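Local coordinates for uncharacterized conserved protein (PDB 2QSD) that is of unknown function but belongs to the DUF1543 family, with two stretches of its chain matching that family's domain, at residues A[13-18]-A[55-60]; A[62-67]-A[164-169]; A[67-72]-A[159-164]. All blocks are in the same frame, centred on the assembly; numbering follows the deposited sequence.

From the N terminus, the chain runs through strand 9-17 and then strand 26-34 and helix 41-47. It returns as strand 56-62 beside strand 9-17, and contact 1 closes this first loop. Contact 2 opens just after it, so the two are in series. Residues 62-67 meet residues 164-169, nearly a hundred residues later in the chain. Contact 3 is nested inside that loop and pairs strand 69-74 with strand 155-161. Contacts 2 and 3 share Asp67 and Glu164, and their centres are 9 Å apart. Contact 1 lies within the five-stranded sheet. The other two gather at the four-stranded sheet, with the centres of contacts 1 and 3 about 27 Å apart.

Contact 1: A[13-18]-A[55-60]; sequences VYVGGT and LHLDSF
A classic beta bulge interrupts the antiparallel pairing of strand 13-17 with strand 56-60. Tyr14 faces both Asp58 and Ser59 there. Its carbonyl O takes the amide N of Asp58 at 2.8 Å, and a weak bond from Ser59 N also reaches it. Tyr14 N in turn gives a nearly straight bond to Ser59 O. Past the bulge, Gly16 and His56 form a hydrogen-bonded pair, each N bound to the other's O.

The imidazole of His56 folds back over Gly16. Its CG sits between the backbone N and carbonyl carbon (chi1 53°), which swings the ring across the glycine. Gly16 CA lies over the ring face, 4.0 Å from the His56 centroid, as a CH-pi contact. A side chain at Gly16 would run into His56 CE1. His56 ND1 donates to Asp58 OD1 at 2.7 Å, with that oxygen in the ring plane. Its NE2 is taken by Glu25, so both ring nitrogens are held.

These strands belong to the five-stranded antiparallel sheet, where strand 9-17 also pairs with 26-34. Val13, Val15 and Leu57 share a sheet face, on which Val15 touches Ile44 of helix 41-47. Leu57 CD1 fits between the two valines, 3.8 Å from Val13 CB and equally near Val15 CG1. On the other face, Tyr14 CB packs 3.2 Å from Ser59 OG, which bonds to Tyr102.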
loop_
_atom_site.group_PDB
_atom_site.type_symbol
_atom_site.label_atom_id
_atom_site.label_comp_id
_atom_site.label_asym_id
_atom_site.label_seq_id
_atom_site.Cartn_x
_atom_site.Cartn_y
_atom_site.Cartn_z
ATOM N N VAL A 13 -3.103 -13.684 4.170
ATOM C CA VAL A 13 -3.326 -12.601 5.128
ATOM C C VAL A 13 -2.926 -11.243 4.560
ATOM O O VAL A 13 -1.918 -11.113 3.865
ATOM C CB VAL A 13 -2.599 -12.847 6.488
ATOM C CG1 VAL A 13 -3.093 -14.111 7.154
ATOM C CG2 VAL A 13 -1.109 -12.944 6.315
ATOM N N TYR A 14 -3.734 -10.235 4.850
ATOM C CA TYR A 14 -3.470 -8.875 4.413
ATOM C C TYR A 14 -3.054 -8.109 5.655
ATOM O O TYR A 14 -3.837 -7.941 6.589
ATOM C CB TYR A 14 -4.736 -8.294 3.798
ATOM C CG TYR A 14 -4.631 -6.917 3.181
ATOM C CD1 TYR A 14 -3.837 -6.687 2.055
ATOM C CD2 TYR A 14 -5.380 -5.853 3.689
ATOM C CE1 TYR A 14 -3.758 -5.423 1.469
ATOM C CE2 TYR A 14 -5.314 -4.579 3.110
ATOM C CZ TYR A 14 -4.501 -4.374 2.004
ATOM O OH TYR A 14 -4.431 -3.127 1.435
ATOM N N VAL A 15 -1.797 -7.691 5.688
ATOM C CA VAL A 15 -1.253 -7.060 6.881
ATOM C C VAL A 15 -0.838 -5.631 6.593
ATOM O O VAL A 15 -0.605 -5.265 5.441
ATOM C CB VAL A 15 -0.083 -7.864 7.477
ATOM C CG1 VAL A 15 -0.580 -9.191 7.996
ATOM C CG2 VAL A 15 1.015 -8.091 6.439
ATOM N N GLY A 16 -0.759 -4.827 7.646
ATOM C CA GLY A 16 -0.449 -3.410 7.521
ATOM C C GLY A 16 0.499 -2.922 8.592
ATOM O O GLY A 16 0.608 -3.511 9.674
ATOM N N GLY A 17 1.183 -1.829 8.288
ATOM C CA GLY A 17 2.138 -1.254 9.213
ATOM C C GLY A 17 3.013 -0.222 8.540
ATOM O O GLY A 17 2.708 0.254 7.442
ATOM N N THR A 18 4.115 0.110 9.197
ATOM C CA THR A 18 4.990 1.157 8.709
ATOM C C THR A 18 6.343 0.605 8.232
ATOM O O THR A 18 6.695 -0.544 8.517
ATOM C CB THR A 18 5.137 2.291 9.771
ATOM O OG1 THR A 18 5.848 3.391 9.202
ATOM C CG2 THR A 18 5.873 1.807 11.009
ATOM N N LEU A 55 2.475 -3.390 13.836
ATOM C CA LEU A 55 2.006 -4.321 12.818
ATOM C C LEU A 55 0.608 -4.826 13.152
ATOM O O LEU A 55 0.320 -5.193 14.292
ATOM C CB LEU A 55 2.983 -5.493 12.681
ATOM C CG LEU A 55 2.734 -6.596 11.645
ATOM C CD1 LEU A 55 2.723 -6.042 10.228
ATOM C CD2 LEU A 55 3.793 -7.666 11.780
ATOM N N HIS A 56 -0.266 -4.812 12.155
ATOM C CA HIS A 56 -1.644 -5.235 12.354
ATOM C C HIS A 56 -2.157 -6.048 11.183
ATOM O O HIS A 56 -1.772 -5.828 10.033
ATOM C CB HIS A 56 -2.561 -4.030 12.607
ATOM C CG HIS A 56 -2.460 -2.960 11.563
ATOM N ND1 HIS A 56 -3.329 -2.877 10.495
ATOM C CD2 HIS A 56 -1.597 -1.923 11.425
ATOM C CE1 HIS A 56 -3.006 -1.840 9.744
ATOM N NE2 HIS A 56 -1.955 -1.247 10.283
ATOM N N LEU A 57 -3.025 -6.996 11.506
ATOM C CA LEU A 57 -3.732 -7.813 10.544
ATOM C C LEU A 57 -5.006 -7.087 10.120
ATOM O O LEU A 57 -5.745 -6.593 10.970
ATOM C CB LEU A 57 -4.076 -9.132 11.221
ATOM C CG LEU A 57 -4.666 -10.276 10.421
ATOM C CD1 LEU A 57 -3.584 -10.964 9.612
ATOM C CD2 LEU A 57 -5.307 -11.230 11.403
ATOM N N ASP A 58 -5.267 -7.027 8.814
ATOM C CA ASP A 58 -6.437 -6.300 8.291
ATOM C C ASP A 58 -7.524 -7.177 7.668
ATOM O O ASP A 58 -8.710 -6.911 7.841
ATOM C CB ASP A 58 -6.013 -5.197 7.317
ATOM C CG ASP A 58 -5.359 -4.015 8.023
ATOM O OD1 ASP A 58 -5.450 -3.933 9.269
ATOM O OD2 ASP A 58 -4.753 -3.168 7.332
ATOM N N SER A 59 -7.115 -8.196 6.920
ATOM C CA SER A 59 -8.027 -9.243 6.476
ATOM C C SER A 59 -7.268 -10.537 6.238
ATOM O O SER A 59 -6.045 -10.535 6.110
ATOM C CB SER A 59 -8.798 -8.834 5.218
ATOM O OG SER A 59 -7.940 -8.677 4.109
ATOM N N PHE A 60 -8.005 -11.641 6.201
ATOM C CA PHE A 60 -7.450 -12.934 5.842
ATOM C C PHE A 60 -8.511 -13.865 5.270
ATOM O O PHE A 60 -9.711 -13.660 5.471
ATOM C CB PHE A 60 -6.741 -13.599 7.032
ATOM C CG PHE A 60 -7.666 -14.062 8.125
ATOM C CD1 PHE A 60 -7.927 -13.246 9.217
ATOM C CD2 PHE A 60 -8.250 -15.326 8.080
ATOM C CE1 PHE A 60 -8.770 -13.667 10.237
ATOM C CE2 PHE A 60 -9.101 -15.754 9.090
ATOM C CZ PHE A 60 -9.360 -14.926 10.173
#

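Contact 2: A[62-67]-A[164-169]; sequences HLHHVD and EQQPLV
Gln166 reaches His62, His64 and His65 with a fully stretched side chain. Its CG is anti to the backbone N (chi1 173°), and the chain stays extended at chi2 (-174°). The amide therefore arrives among the backbone groups of residues 62-65. The contact joins a loop, residues 164-169, to the chain that leads from strand 56-62 into strand 65-66, an outer strand of the four-stranded antiparallel sheet.

Three hydrogen bonds fix the amide. NE2 of Gln166 donates to His62 O at 2.7 Å, and this oxygen lies in the amide plane. Gln166 OE1 accepts twice. His64 N meets it on a lone pair at 2.8 Å, while His65 N approaches nearly along the C=O axis. Using both ends of the amide in this way settles which is oxygen and which is nitrogen, and it stops the group from turning.

The imidazole of His64 lies against the same amide. The two planes are only 12° apart, and Gln166 OE1 sits over the centre of the ring. His64 ND1 also shares a hydrogen bond of 2.9 Å with His65 ND1. The second ring is held at its other nitrogen by Asp162, which accepts from His65 NE2.

Glu164 covers a face of the His65 ring. Its carboxylate is stacked on the imidazole, and its CB makes a CH-pi contact above the ring. Farther along, Leu168 is the centre of an inverse gamma turn. Its CD1 touches Leu63 CD2 at 4.0 Å. At the other end of the contact, Gln165 OE1 packs 3.7 Å from Asp67 C.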
loop_
_atom_site.group_PDB
_atom_site.type_symbol
_atom_site.label_atom_id
_atom_site.label_comp_id
_atom_site.label_asym_id
_atom_site.label_seq_id
_atom_site.Cartn_x
_atom_site.Cartn_y
_atom_site.Cartn_z
ATOM N N HIS A 62 -8.847 -18.324 4.764
ATOM C CA HIS A 62 -8.379 -19.702 4.718
ATOM C C HIS A 62 -8.614 -20.176 3.298
ATOM O O HIS A 62 -9.758 -20.257 2.848
ATOM C CB HIS A 62 -9.156 -20.552 5.736
ATOM C CG HIS A 62 -8.956 -22.033 5.595
ATOM N ND1 HIS A 62 -9.934 -22.943 5.935
ATOM C CD2 HIS A 62 -7.900 -22.762 5.162
ATOM C CE1 HIS A 62 -9.488 -24.167 5.718
ATOM N NE2 HIS A 62 -8.258 -24.084 5.245
ATOM N N LEU A 63 -7.523 -20.466 2.596
ATOM C CA LEU A 63 -7.573 -20.863 1.189
ATOM C C LEU A 63 -7.523 -22.385 1.078
ATOM O O LEU A 63 -6.501 -22.988 1.405
ATOM C CB LEU A 63 -6.367 -20.272 0.456
ATOM C CG LEU A 63 -6.518 -19.340 -0.745
ATOM C CD1 LEU A 63 -5.256 -19.425 -1.591
ATOM C CD2 LEU A 63 -7.758 -19.618 -1.594
ATOM N N HIS A 64 -8.613 -23.007 0.627
ATOM C CA HIS A 64 -8.665 -24.475 0.509
ATOM C C HIS A 64 -8.928 -24.984 -0.908
ATOM O O HIS A 64 -8.592 -26.131 -1.237
ATOM C CB HIS A 64 -9.661 -25.094 1.498
ATOM C CG HIS A 64 -11.001 -24.424 1.521
ATOM N ND1 HIS A 64 -11.929 -24.574 0.514
ATOM C CD2 HIS A 64 -11.573 -23.609 2.439
ATOM C CE1 HIS A 64 -13.010 -23.871 0.801
ATOM N NE2 HIS A 64 -12.818 -23.273 1.964
ATOM N N HIS A 65 -9.515 -24.132 -1.744
ATOM C CA HIS A 65 -9.806 -24.486 -3.126
ATOM C C HIS A 65 -9.553 -23.319 -4.058
ATOM O O HIS A 65 -9.919 -22.185 -3.739
ATOM C CB HIS A 65 -11.257 -24.945 -3.273
ATOM C CG HIS A 65 -11.490 -26.352 -2.827
ATOM N ND1 HIS A 65 -11.841 -26.676 -1.535
ATOM C CD2 HIS A 65 -11.423 -27.521 -3.502
ATOM C CE1 HIS A 65 -11.977 -27.986 -1.432
ATOM N NE2 HIS A 65 -11.732 -28.522 -2.613
ATOM N N VAL A 66 -8.905 -23.604 -5.193
ATOM C CA VAL A 66 -8.684 -22.629 -6.272
ATOM C C VAL A 66 -8.938 -23.303 -7.634
ATOM O O VAL A 66 -8.311 -24.319 -7.951
ATOM C CB VAL A 66 -7.236 -22.029 -6.261
ATOM C CG1 VAL A 66 -7.037 -21.068 -7.440
ATOM C CG2 VAL A 66 -6.935 -21.299 -4.969
ATOM N N ASP A 67 -9.858 -22.736 -8.418
ATOM C CA ASP A 67 -10.170 -23.188 -9.792
ATOM C C ASP A 67 -10.472 -24.690 -9.927
ATOM O O ASP A 67 -10.046 -25.337 -10.886
ATOM C CB ASP A 67 -9.062 -22.779 -10.782
ATOM C CG ASP A 67 -8.891 -21.272 -10.903
ATOM O OD1 ASP A 67 -9.862 -20.518 -10.663
ATOM O OD2 ASP A 67 -7.772 -20.842 -11.260
ATOM N N GLU A 164 -14.572 -28.412 -6.642
ATOM C CA GLU A 164 -15.081 -27.431 -5.682
ATOM C C GLU A 164 -14.536 -26.032 -5.952
ATOM O O GLU A 164 -13.364 -25.856 -6.299
ATOM C CB GLU A 164 -14.744 -27.830 -4.250
ATOM C CG GLU A 164 -15.757 -28.723 -3.562
ATOM C CD GLU A 164 -15.527 -28.796 -2.056
ATOM O OE1 GLU A 164 -15.474 -27.726 -1.398
ATOM O OE2 GLU A 164 -15.400 -29.925 -1.533
ATOM N N GLN A 165 -15.404 -25.044 -5.794
ATOM C CA GLN A 165 -15.023 -23.650 -5.957
ATOM C C GLN A 165 -14.986 -22.965 -4.590
ATOM O O GLN A 165 -15.596 -23.441 -3.624
ATOM C CB GLN A 165 -15.992 -22.927 -6.900
ATOM C CG GLN A 165 -16.021 -23.458 -8.336
ATOM C CD GLN A 165 -14.760 -23.137 -9.130
ATOM O OE1 GLN A 165 -14.103 -24.033 -9.652
ATOM N NE2 GLN A 165 -14.427 -21.857 -9.233
ATOM N N GLN A 166 -14.238 -21.870 -4.512
ATOM C CA GLN A 166 -14.183 -21.050 -3.312
ATOM C C GLN A 166 -13.996 -19.592 -3.731
ATOM O O GLN A 166 -13.036 -19.271 -4.437
ATOM C CB GLN A 166 -13.050 -21.501 -2.387
ATOM C CG GLN A 166 -12.836 -20.576 -1.189
ATOM C CD GLN A 166 -11.620 -20.914 -0.328
ATOM O OE1 GLN A 166 -10.831 -21.808 -0.638
ATOM N NE2 GLN A 166 -11.473 -20.186 0.768
ATOM N N PRO A 167 -14.919 -18.708 -3.308
ATOM C CA PRO A 167 -14.776 -17.287 -3.629
ATOM C C PRO A 167 -13.590 -16.670 -2.888
ATOM O O PRO A 167 -13.442 -16.855 -1.678
ATOM C CB PRO A 167 -16.099 -16.677 -3.162
ATOM C CG PRO A 167 -16.651 -17.637 -2.158
ATOM C CD PRO A 167 -16.130 -18.992 -2.512
ATOM N N LEU A 168 -12.735 -15.968 -3.625
ATOM C CA LEU A 168 -11.572 -15.324 -3.033
ATOM C C LEU A 168 -11.996 -14.007 -2.370
ATOM O O LEU A 168 -11.828 -12.926 -2.933
ATOM C CB LEU A 168 -10.483 -15.114 -4.089
ATOM C CG LEU A 168 -9.087 -14.720 -3.602
ATOM C CD1 LEU A 168 -8.389 -15.871 -2.902
ATOM C CD2 LEU A 168 -8.254 -14.226 -4.765
ATOM N N VAL A 169 -12.585 -14.131 -1.181
ATOM C CA VAL A 169 -13.091 -13.008 -0.390
ATOM C C VAL A 169 -12.677 -13.249 1.074
ATOM O O VAL A 169 -12.430 -14.390 1.455
ATOM C CB VAL A 169 -14.656 -12.828 -0.520
ATOM C CG1 VAL A 169 -15.071 -12.484 -1.954
ATOM C CG2 VAL A 169 -15.420 -14.041 -0.002
#

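Contact 3: A[67-72]-A[159-164]; sequences DGYRIH and LEFDGE
Strands 69-72 and 159-161 are the central antiparallel pair of the four-stranded sheet, and an Asx turn follows the second strand. Arg70 and Glu160 form a hydrogen-bonded pair, with Arg70 N 2.7 Å from Glu160 O. At the turn, Gly68 O accepts from both Asp162 N and Gly163 N. Asp162 OD1 takes Glu164 N to complete the Asx turn.

Tyr69 and Phe161 make an edge-to-face pair on one side of the sheet. The edge of Phe161 points at the face of Tyr69, with CD1 over its centre and ring planes at 75°. Leu159 CB packs 3.9 Å from Tyr69 CD1.

The other side is polar. His72 NE2 donates to Glu160 OE2 at 2.8 Å, with the oxygen close to the ring plane. A leucine in place of His72 would probably leave Glu160 OE2 without this donor and the carboxylate freer to turn. Arg70 extends alongside Glu160, but no N-H points at that carboxylate. A water links Arg70 to Asp162, whose OD2 is also engaged by His65. It accepts from Arg70 NH2 at 3.0 Å and donates to Asp162 OD2 at 2.7 Å.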
loop_
_atom_site.group_PDB
_atom_site.type_symbol
_atom_site.label_atom_id
_atom_site.label_comp_id
_atom_site.label_asym_id
_atom_site.label_seq_id
_atom_site.Cartn_x
_atom_site.Cartn_y
_atom_site.Cartn_z
ATOM N N ASP A 67 -9.858 -22.736 -8.418
ATOM C CA ASP A 67 -10.170 -23.188 -9.792
ATOM C C ASP A 67 -10.472 -24.690 -9.927
ATOM O O ASP A 67 -10.046 -25.337 -10.886
ATOM C CB ASP A 67 -9.062 -22.779 -10.782
ATOM C CG ASP A 67 -8.891 -21.272 -10.903
ATOM O OD1 ASP A 67 -9.862 -20.518 -10.663
ATOM O OD2 ASP A 67 -7.772 -20.842 -11.260
ATOM N N GLY A 68 -11.193 -25.238 -8.954
ATOM C CA GLY A 68 -11.549 -26.647 -8.966
ATOM C C GLY A 68 -10.544 -27.570 -8.299
ATOM O O GLY A 68 -10.784 -28.777 -8.207
ATOM N N TYR A 69 -9.428 -27.009 -7.834
ATOM C CA TYR A 69 -8.376 -27.789 -7.183
ATOM C C TYR A 69 -8.400 -27.611 -5.670
ATOM O O TYR A 69 -8.539 -26.498 -5.174
ATOM C CB TYR A 69 -6.989 -27.407 -7.720
ATOM C CG TYR A 69 -6.727 -27.808 -9.158
ATOM C CD1 TYR A 69 -6.038 -28.983 -9.461
ATOM C CD2 TYR A 69 -7.153 -27.007 -10.216
ATOM C CE1 TYR A 69 -5.791 -29.357 -10.784
ATOM C CE2 TYR A 69 -6.913 -27.371 -11.539
ATOM C CZ TYR A 69 -6.233 -28.544 -11.812
ATOM O OH TYR A 69 -5.992 -28.896 -13.120
ATOM N N ARG A 70 -8.256 -28.723 -4.956
ATOM C CA ARG A 70 -8.119 -28.749 -3.507
ATOM C C ARG A 70 -6.645 -28.620 -3.117
ATOM O O ARG A 70 -5.780 -29.238 -3.736
ATOM C CB ARG A 70 -8.697 -30.058 -2.963
ATOM C CG ARG A 70 -8.630 -30.240 -1.457
ATOM C CD ARG A 70 -9.441 -31.442 -1.037
ATOM N NE ARG A 70 -9.173 -31.831 0.343
ATOM C CZ ARG A 70 -9.795 -32.821 0.980
ATOM N NH1 ARG A 70 -9.473 -33.098 2.236
ATOM N NH2 ARG A 70 -10.736 -33.533 0.367
ATOM N N ILE A 71 -6.376 -27.818 -2.089
ATOM C CA ILE A 71 -5.020 -27.552 -1.639
ATOM C C ILE A 71 -4.648 -28.512 -0.522
ATOM O O ILE A 71 -5.357 -28.614 0.482
ATOM C CB ILE A 71 -4.866 -26.081 -1.178
ATOM C CG1 ILE A 71 -5.143 -25.136 -2.350
ATOM C CG2 ILE A 71 -3.474 -25.830 -0.602
ATOM C CD1 ILE A 71 -5.484 -23.731 -1.944
ATOM N N HIS A 72 -3.546 -29.233 -0.713
ATOM C CA HIS A 72 -3.017 -30.124 0.316
ATOM C C HIS A 72 -1.688 -29.597 0.815
ATOM O O HIS A 72 -0.915 -29.027 0.043
ATOM C CB HIS A 72 -2.833 -31.539 -0.226
ATOM C CG HIS A 72 -4.115 -32.227 -0.557
ATOM N ND1 HIS A 72 -4.902 -32.829 0.400
ATOM C CD2 HIS A 72 -4.750 -32.409 -1.740
ATOM C CE1 HIS A 72 -5.968 -33.351 -0.179
ATOM N NE2 HIS A 72 -5.900 -33.110 -1.477
ATOM N N LEU A 159 -1.762 -29.930 -5.308
ATOM C CA LEU A 159 -3.122 -29.705 -5.776
ATOM C C LEU A 159 -3.806 -30.988 -6.238
ATOM O O LEU A 159 -3.163 -31.863 -6.812
ATOM C CB LEU A 159 -3.129 -28.657 -6.894
ATOM C CG LEU A 159 -2.512 -27.303 -6.524
ATOM C CD1 LEU A 159 -2.386 -26.422 -7.738
ATOM C CD2 LEU A 159 -3.313 -26.592 -5.432
ATOM N N GLU A 160 -5.109 -31.082 -5.972
ATOM C CA GLU A 160 -5.937 -32.216 -6.383
ATOM C C GLU A 160 -7.275 -31.710 -6.927
ATOM O O GLU A 160 -8.031 -31.064 -6.206
ATOM C CB GLU A 160 -6.176 -33.146 -5.192
ATOM C CG GLU A 160 -7.075 -34.344 -5.489
ATOM C CD GLU A 160 -7.891 -34.801 -4.284
ATOM O OE1 GLU A 160 -8.674 -35.765 -4.426
ATOM O OE2 GLU A 160 -7.768 -34.195 -3.199
ATOM N N PHE A 161 -7.564 -32.002 -8.194
ATOM C CA PHE A 161 -8.830 -31.610 -8.803
ATOM C C PHE A 161 -10.023 -32.345 -8.181
ATOM O O PHE A 161 -10.068 -33.573 -8.188
ATOM C CB PHE A 161 -8.791 -31.837 -10.316
ATOM C CG PHE A 161 -10.031 -31.370 -11.038
ATOM C CD1 PHE A 161 -10.173 -30.038 -11.409
ATOM C CD2 PHE A 161 -11.053 -32.266 -11.356
ATOM C CE1 PHE A 161 -11.318 -29.596 -12.080
ATOM C CE2 PHE A 161 -12.201 -31.836 -12.020
ATOM C CZ PHE A 161 -12.332 -30.495 -12.386
ATOM N N ASP A 162 -10.977 -31.585 -7.640
ATOM C CA ASP A 162 -12.235 -32.152 -7.146
ATOM C C ASP A 162 -13.483 -31.374 -7.587
ATOM O O ASP A 162 -14.604 -31.743 -7.238
ATOM C CB ASP A 162 -12.208 -32.350 -5.618
ATOM C CG ASP A 162 -12.101 -31.038 -4.836
ATOM O OD1 ASP A 162 -12.142 -29.939 -5.433
ATOM O OD2 ASP A 162 -11.979 -31.116 -3.592
ATOM N N GLY A 163 -13.278 -30.288 -8.329
ATOM C CA GLY A 163 -14.380 -29.473 -8.840
ATOM C C GLY A 163 -14.987 -28.426 -7.907
ATOM O O GLY A 163 -15.833 -27.633 -8.336
ATOM N N GLU A 164 -14.572 -28.412 -6.642
ATOM C CA GLU A 164 -15.081 -27.431 -5.682
ATOM C C GLU A 164 -14.536 -26.032 -5.952
ATOM O O GLU A 164 -13.364 -25.856 -6.299
ATOM C CB GLU A 164 -14.744 -27.830 -4.250
ATOM C CG GLU A 164 -15.757 -28.723 -3.562
ATOM C CD GLU A 164 -15.527 -28.796 -2.056
ATOM O OE1 GLU A 164 -15.474 -27.726 -1.398
ATOM O OE2 GLU A 164 -15.400 -29.925 -1.533
HETATM O O HOH W 1 -11.753 -33.529 -2.406
#